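Local coordinates for protein YghZ aldo-keto reductase (Escherichia coli, PDB 3N6Q) that probably reduces aldehydes and ketones with a nicotinamide cofactor, as a TIM-barrel member of the aldo-keto reductase family, at residues Thr175-Met178 with Val179-Arg183; Leu318-Thr322 with Lys323-Gln327. All blocks are in the same frame, centred on the assembly; numbering follows the deposited sequence. Where two conformers were deposited one is given.

Contact 1. Residues Thr175-Met178 with Val179-Arg183; sequences TQKM and VELLR
Gln176 and Glu180, one helical turn apart, are joined side chain to side chain: NE2 of Gln176 donates to OE2 of Glu180 over 2.8 Å, with an N-H...O angle of 156°. The acceptor lies close to the amide plane, but the donor reaches OE2 from above the carboxylate plane, and the two planes are 64° apart. With CG trans to the backbone N (chi1 174°), the Gln176 chain heads down the helix toward Glu180, and a bend at chi2 turns the amide to present NE2. OE1 of Glu180, on the side of Lys177, stays 4.6 Å from NZ of Lys177, too far for a salt bridge, and one water closes the gap, accepting from NZ and donating to OE1, each at 2.7 Å. Glu180 is thus held at both oxygens. The aliphatic part of Lys177 lies obliquely across Leu181, CG of Lys177 coming 3.9 Å from CD1 of Leu181. Beneath these side chains run i to i+4 backbone bonds, such as Leu182 N to Met178 O at 2.8 Å. The helix, 172-183, is the crossover of a beta-alpha-beta unit between parallel strands 162-168 and 191-193 of the TIM barrel. Leu182 meets Val165 of strand 162-168 on the barrel side, while Leu181 packs on Met146 and Ala150 of the adjacent helix 146-158. Gln176 OE1 accepts from Asn215 ND2, fixing which end of the amide faces Glu180.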
ATOM      1  N   THR B 175     -12.776  20.176  14.052  1.00 16.45           N
ATOM      2  CA  THR B 175     -13.458  18.928  13.699  1.00 15.80           C
ATOM      3  C   THR B 175     -13.949  18.929  12.279  1.00 16.05           C
ATOM      4  O   THR B 175     -13.720  17.999  11.482  1.00 13.67           O
ATOM      5  CB  THR B 175     -14.627  18.642  14.675  1.00 15.48           C
ATOM      6  OG1 THR B 175     -14.092  18.552  16.000  1.00 14.65           O
ATOM      7  CG2 THR B 175     -15.344  17.348  14.302  1.00 16.29           C
ATOM      8  N   GLN B 176     -14.610  20.021  11.899  1.00 17.20           N
ATOM      9  CA  GLN B 176     -15.072  20.092  10.536  1.00 17.63           C
ATOM     10  C   GLN B 176     -13.923  20.045   9.497  1.00 15.89           C
ATOM     11  O   GLN B 176     -14.051  19.375   8.458  1.00 16.72           O
ATOM     12  CB  GLN B 176     -15.945  21.353  10.339  1.00 17.86           C
ATOM     13  CG  GLN B 176     -16.359  21.580   8.880  1.00 22.46           C
ATOM     14  CD  GLN B 176     -17.467  20.663   8.504  1.00 21.30           C
ATOM     15  OE1 GLN B 176     -18.363  20.408   9.309  1.00 26.99           O
ATOM     16  NE2 GLN B 176     -17.474  20.206   7.246  1.00 26.83           N
ATOM     17  N   LYS B 177     -12.833  20.744   9.793  1.00 15.07           N
ATOM     18  CA  LYS B 177     -11.681  20.699   8.906  1.00 16.47           C
ATOM     19  C   LYS B 177     -11.141  19.247   8.812  1.00 14.86           C
ATOM     20  O   LYS B 177     -10.775  18.783   7.728  1.00 16.36           O
ATOM     21  CB  LYS B 177     -10.599  21.673   9.414  1.00 15.59           C
ATOM     22  CG  LYS B 177      -9.380  21.776   8.459  1.00 23.50           C
ATOM     23  CD  LYS B 177      -9.835  22.029   7.014  1.00 33.75           C
ATOM     24  CE  LYS B 177      -8.673  22.596   6.201  1.00 40.53           C
ATOM     25  NZ  LYS B 177      -9.048  22.824   4.773  1.00 40.46           N
ATOM     26  N   MET B 178     -11.025  18.567   9.949  1.00 17.19           N
ATOM     27  CA  MET B 178     -10.440  17.191   9.900  1.00 15.66           C
ATOM     28  C   MET B 178     -11.327  16.280   9.087  1.00 16.37           C
ATOM     29  O   MET B 178     -10.871  15.389   8.370  1.00 16.06           O
ATOM     30  CB  MET B 178     -10.243  16.598  11.312  1.00 15.86           C
ATOM     31  CG  MET B 178      -9.255  17.370  12.197  1.00 20.65           C
ATOM     32  SD  MET B 178      -7.528  17.100  11.510  1.00 24.68           S
ATOM     33  CE  MET B 178      -7.721  15.308  11.280  1.00 22.18           C
ATOM     34  N   VAL B 179     -12.654  16.472   9.194  1.00 14.63           N
ATOM     35  CA  VAL B 179     -13.563  15.661   8.396  1.00 12.42           C
ATOM     36  C   VAL B 179     -13.299  15.861   6.938  1.00 13.47           C
ATOM     37  O   VAL B 179     -13.249  14.869   6.161  1.00 16.21           O
ATOM     38  CB  VAL B 179     -15.073  16.031   8.681  1.00 15.56           C
ATOM     39  CG1 VAL B 179     -15.964  15.388   7.616  1.00 17.47           C
ATOM     40  CG2 VAL B 179     -15.435  15.579  10.074  1.00 16.31           C
ATOM     41  N   GLU B 180     -13.157  17.134   6.532  1.00 15.40           N
ATOM     42  CA  GLU B 180     -12.946  17.432   5.109  1.00 16.69           C
ATOM     43  C   GLU B 180     -11.584  16.864   4.661  1.00 16.68           C
ATOM     44  O   GLU B 180     -11.452  16.349   3.521  1.00 15.46           O
ATOM     45  CB  GLU B 180     -12.988  18.965   4.875  1.00 17.41           C
ATOM     46  CG  GLU B 180     -14.410  19.524   5.208  1.00 17.65           C
ATOM     47  CD  GLU B 180     -14.514  21.069   5.352  1.00 29.29           C
ATOM     48  OE1 GLU B 180     -13.480  21.782   5.402  1.00 30.84           O
ATOM     49  OE2 GLU B 180     -15.662  21.563   5.554  1.00 30.99           O
ATOM     50  N   LEU B 181     -10.576  17.041   5.516  1.00 14.84           N
ATOM     51  CA  LEU B 181      -9.207  16.571   5.171  1.00 16.40           C
ATOM     52  C   LEU B 181      -9.167  15.055   5.023  1.00 16.33           C
ATOM     53  O   LEU B 181      -8.710  14.528   3.991  1.00 15.87           O
ATOM     54  CB  LEU B 181      -8.163  17.075   6.183  1.00 16.66           C
ATOM     55  CG  LEU B 181      -7.851  18.578   6.092  1.00 18.78           C
ATOM     56  CD1 LEU B 181      -6.961  18.937   7.264  1.00 16.85           C
ATOM     57  CD2 LEU B 181      -7.226  18.988   4.700  1.00 19.43           C
ATOM     58  N   LEU B 182      -9.786  14.341   5.956  1.00 15.05           N
ATOM     59  CA  LEU B 182      -9.786  12.904   5.829  1.00 17.58           C
ATOM     60  C   LEU B 182     -10.636  12.482   4.634  1.00 18.45           C
ATOM     61  O   LEU B 182     -10.364  11.456   4.019  1.00 16.39           O
ATOM     62  CB  LEU B 182     -10.300  12.268   7.114  1.00 15.13           C
ATOM     63  CG  LEU B 182      -9.370  12.406   8.314  1.00 19.67           C
ATOM     64  CD1 LEU B 182     -10.184  12.125   9.592  1.00 18.39           C
ATOM     65  CD2 LEU B 182      -8.184  11.411   8.174  1.00 17.69           C
ATOM     66  N   ARG B 183     -11.711  13.231   4.323  1.00 18.16           N
ATOM     67  CA  ARG B 183     -12.503  12.853   3.137  1.00 18.68           C
ATOM     68  C   ARG B 183     -11.678  12.925   1.838  1.00 18.90           C
ATOM     69  O   ARG B 183     -11.934  12.177   0.881  1.00 17.93           O
ATOM     70  CB  ARG B 183     -13.746  13.757   3.013  1.00 20.62           C
ATOM     71  CG  ARG B 183     -14.517  13.557   1.705  1.00 27.14           C
ATOM     72  CD  ARG B 183     -15.696  14.530   1.749  1.00 41.33           C
ATOM     73  NE  ARG B 183     -16.563  14.152   2.867  1.00 48.60           N
ATOM     74  CZ  ARG B 183     -16.985  14.949   3.848  1.00 48.95           C
ATOM     75  NH1 ARG B 183     -16.658  16.256   3.879  1.00 44.72           N
ATOM     76  NH2 ARG B 183     -17.750  14.408   4.805  1.00 41.74           N
TER
HETATM   77  O   HOH W   1     -11.400  21.889   3.710  1.00 37.88           O

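Contact 2. Residues Leu318-Thr322 with Lys323-Gln327; sequences LTFST and KELAQ
Ser321 and Glu324 exchange hydrogen bonds across the first turn of helix 322-334, each side chain serving the other's backbone. The hydroxyl of Ser321, the N-cap residue, accepts from the amide: Glu324 N to Ser321 OG is 3.1 Å with an N-H...O angle of 164°. In return, Ser321 N donates to OE1 of Glu324 at 2.9 Å, using the lone pair of OE1 that points away from the other carboxylate oxygen. This reciprocal pair is a capping box, and it supplies partners to two backbone N-H groups where the helix begins. With chi1 at 76°, OG of Ser321 is set between its own backbone N and carbonyl carbon and faces the helix. Glu324 CG lies anti to its carbonyl carbon (chi1 -87°), and the extended chain beyond it carries the carboxylate back along the incoming chain, where OE1 also lies 3.3 Å from CA of Phe320.

Phe320 and Leu325 meet beside the box with their side chains at about a right angle. CD2 of Leu325 comes 3.7 Å from CB of Phe320 and 3.9 Å from its CG, so the apolar contact falls at the root of the ring. Leu325 is also tied by its backbone: its N donates to Ser321 O at 3.0 Å.

Glu324 OE2 forms a salt bridge with Arg277, which also donates a hydrogen bond to Thr319 O and makes a cation-pi contact with the Phe320 ring. With an alanine at Glu324, Ser321 N would probably be left without its carboxylate acceptor, half of the capping box lost, and Arg277 without its salt-bridge mate. The Phe320 ring packs edge-to-face with Trp288 of helix 281-289, which Leu325 touches too, seating the start of helix 322-334 against helix 281-289.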
ATOM      1  N   LEU B 318     -33.175   5.483  31.276  1.00 19.99           N
ATOM      2  CA  LEU B 318     -32.594   6.505  30.408  1.00 20.57           C
ATOM      3  C   LEU B 318     -33.577   7.664  30.182  1.00 22.15           C
ATOM      4  O   LEU B 318     -33.308   8.564  29.377  1.00 21.30           O
ATOM      5  CB  LEU B 318     -32.186   5.873  29.085  1.00 20.11           C
ATOM      6  CG  LEU B 318     -31.061   4.837  29.262  1.00 20.38           C
ATOM      7  CD1 LEU B 318     -30.746   4.226  27.893  1.00 21.02           C
ATOM      8  CD2 LEU B 318     -29.752   5.455  29.909  1.00 17.89           C
ATOM      9  N   THR B 319     -34.694   7.664  30.907  1.00 20.00           N
ATOM     10  CA  THR B 319     -35.669   8.734  30.566  1.00 22.49           C
ATOM     11  C   THR B 319     -35.682   9.855  31.600  1.00 17.90           C
ATOM     12  O   THR B 319     -35.734   9.603  32.824  1.00 20.13           O
ATOM     13  CB  THR B 319     -37.104   8.162  30.361  1.00 22.76           C
ATOM     14  OG1 THR B 319     -37.507   7.560  31.562  1.00 28.84           O
ATOM     15  CG2 THR B 319     -37.132   7.058  29.330  1.00 25.68           C
ATOM     16  N   PHE B 320     -35.770  11.091  31.105  1.00 19.58           N
ATOM     17  CA  PHE B 320     -35.923  12.256  31.962  1.00 19.22           C
ATOM     18  C   PHE B 320     -37.114  13.080  31.444  1.00 20.40           C
ATOM     19  O   PHE B 320     -37.191  13.332  30.270  1.00 21.69           O
ATOM     20  CB  PHE B 320     -34.673  13.152  31.842  1.00 18.86           C
ATOM     21  CG  PHE B 320     -33.417  12.536  32.475  1.00 16.92           C
ATOM     22  CD1 PHE B 320     -33.029  12.921  33.788  1.00 17.10           C
ATOM     23  CD2 PHE B 320     -32.693  11.531  31.798  1.00 18.48           C
ATOM     24  CE1 PHE B 320     -31.828  12.317  34.418  1.00 18.50           C
ATOM     25  CE2 PHE B 320     -31.585  10.891  32.439  1.00 18.20           C
ATOM     26  CZ  PHE B 320     -31.157  11.308  33.711  1.00 17.85           C
ATOM     27  N   SER B 321     -37.937  13.586  32.347  1.00 19.61           N
ATOM     28  CA  SER B 321     -38.979  14.549  31.937  1.00 21.82           C
ATOM     29  C   SER B 321     -38.356  15.933  31.694  1.00 22.34           C
ATOM     30  O   SER B 321     -37.225  16.257  32.127  1.00 20.15           O
ATOM     31  CB  SER B 321     -40.055  14.633  32.997  1.00 19.78           C
ATOM     32  OG  SER B 321     -39.581  15.395  34.077  1.00 20.39           O
ATOM     33  N   THR B 322     -39.092  16.766  30.954  1.00 21.13           N
ATOM     34  CA  THR B 322     -38.702  18.137  30.781  1.00 20.83           C
ATOM     35  C   THR B 322     -38.526  18.873  32.104  1.00 20.08           C
ATOM     36  O   THR B 322     -37.551  19.624  32.283  1.00 19.60           O
ATOM     37  CB  THR B 322     -39.746  18.851  29.898  1.00 21.94           C
ATOM     38  OG1 THR B 322     -39.650  18.304  28.575  1.00 27.77           O
ATOM     39  CG2 THR B 322     -39.479  20.277  29.873  1.00 24.74           C
ATOM     40  N   LYS B 323     -39.419  18.623  33.061  1.00 20.51           N
ATOM     41  CA  LYS B 323     -39.322  19.262  34.360  1.00 19.56           C
ATOM     42  C   LYS B 323     -37.993  18.864  35.078  1.00 19.42           C
ATOM     43  O   LYS B 323     -37.379  19.693  35.746  1.00 19.14           O
ATOM     44  CB  LYS B 323     -40.492  18.786  35.227  1.00 20.07           C
ATOM     45  CG  LYS B 323     -40.569  19.435  36.607  1.00 24.01           C
ATOM     46  CD  LYS B 323     -41.844  18.957  37.344  1.00 27.20           C
ATOM     47  CE  LYS B 323     -42.043  19.724  38.643  1.00 31.87           C
ATOM     48  NZ  LYS B 323     -43.184  19.118  39.368  1.00 41.76           N
ATOM     49  N   GLU B 324     -37.668  17.572  35.034  1.00 19.73           N
ATOM     50  CA  GLU B 324     -36.452  17.041  35.666  1.00 20.07           C
ATOM     51  C   GLU B 324     -35.233  17.670  35.030  1.00 18.94           C
ATOM     52  O   GLU B 324     -34.309  18.102  35.733  1.00 21.36           O
ATOM     53  CB  GLU B 324     -36.345  15.522  35.433  1.00 20.44           C
ATOM     54  CG  GLU B 324     -37.049  14.681  36.424  1.00 25.20           C
ATOM     55  CD  GLU B 324     -36.856  13.180  36.125  1.00 28.60           C
ATOM     56  OE1 GLU B 324     -37.144  12.755  35.000  1.00 25.38           O
ATOM     57  OE2 GLU B 324     -36.444  12.447  37.034  1.00 27.72           O
ATOM     58  N   LEU B 325     -35.197  17.718  33.705  1.00 19.54           N
ATOM     59  CA  LEU B 325     -34.052  18.336  33.026  1.00 18.71           C
ATOM     60  C   LEU B 325     -33.813  19.810  33.431  1.00 22.59           C
ATOM     61  O   LEU B 325     -32.657  20.243  33.633  1.00 20.16           O
ATOM     62  CB  LEU B 325     -34.156  18.175  31.499  1.00 18.89           C
ATOM     63  CG  LEU B 325     -34.074  16.720  31.007  1.00 20.05           C
ATOM     64  CD1 LEU B 325     -34.298  16.737  29.479  1.00 21.58           C
ATOM     65  CD2 LEU B 325     -32.590  16.159  31.383  1.00 16.82           C
ATOM     66  N   ALA B 326     -34.914  20.579  33.534  1.00 19.02           N
ATOM     67  CA  ALA B 326     -34.857  21.958  33.892  1.00 20.24           C
ATOM     68  C   ALA B 326     -34.424  22.085  35.350  1.00 19.79           C
ATOM     69  O   ALA B 326     -33.634  22.966  35.698  1.00 21.05           O
ATOM     70  CB  ALA B 326     -36.271  22.618  33.702  1.00 21.12           C
ATOM     71  N   GLN B 327     -34.875  21.174  36.195  1.00 21.28           N
ATOM     72  CA  GLN B 327     -34.543  21.169  37.626  0.50 21.98           C
ATOM     73  C   GLN B 327     -33.027  20.848  37.832  1.00 22.55           C
ATOM     74  O   GLN B 327     -32.332  21.447  38.672  1.00 21.72           O
ATOM     75  CB  GLN B 327     -35.411  20.133  38.356  0.50 22.75           C
ATOM     76  CG  GLN B 327     -36.865  20.574  38.693  0.50 24.15           C
ATOM     77  CD  GLN B 327     -37.761  19.477  39.297  0.50 29.79           C
ATOM     78  OE1 GLN B 327     -37.639  18.280  38.982  0.50 25.25           O
ATOM     79  NE2 GLN B 327     -38.719  19.905  40.125  0.50 30.29           N
TER
HETATM   80  O   HOH W   2     -38.368  10.670  34.558  1.00 31.05           O

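Contact 1 comes first along the chain, and contact 2 opens only after it has closed; their centres are 35 Å apart and their nearest atoms about 24 Å, so they do not touch. Both are local: contact 1 lies along one helix, and contact 2 is where a loop becomes the first turn of another. Their places in the aldo-keto reductase fold differ. Contact 1 is largely buried on helix 172-183, which links strands 162-168 and 191-193 of the barrel. Contact 2 lies at the surface, where the chain after helix 305-312 enters helix 322-334, past the last barrel strand, 297-300. One therefore belongs to the repeating barrel framework, the other to the C-terminal helical segment packed outside it.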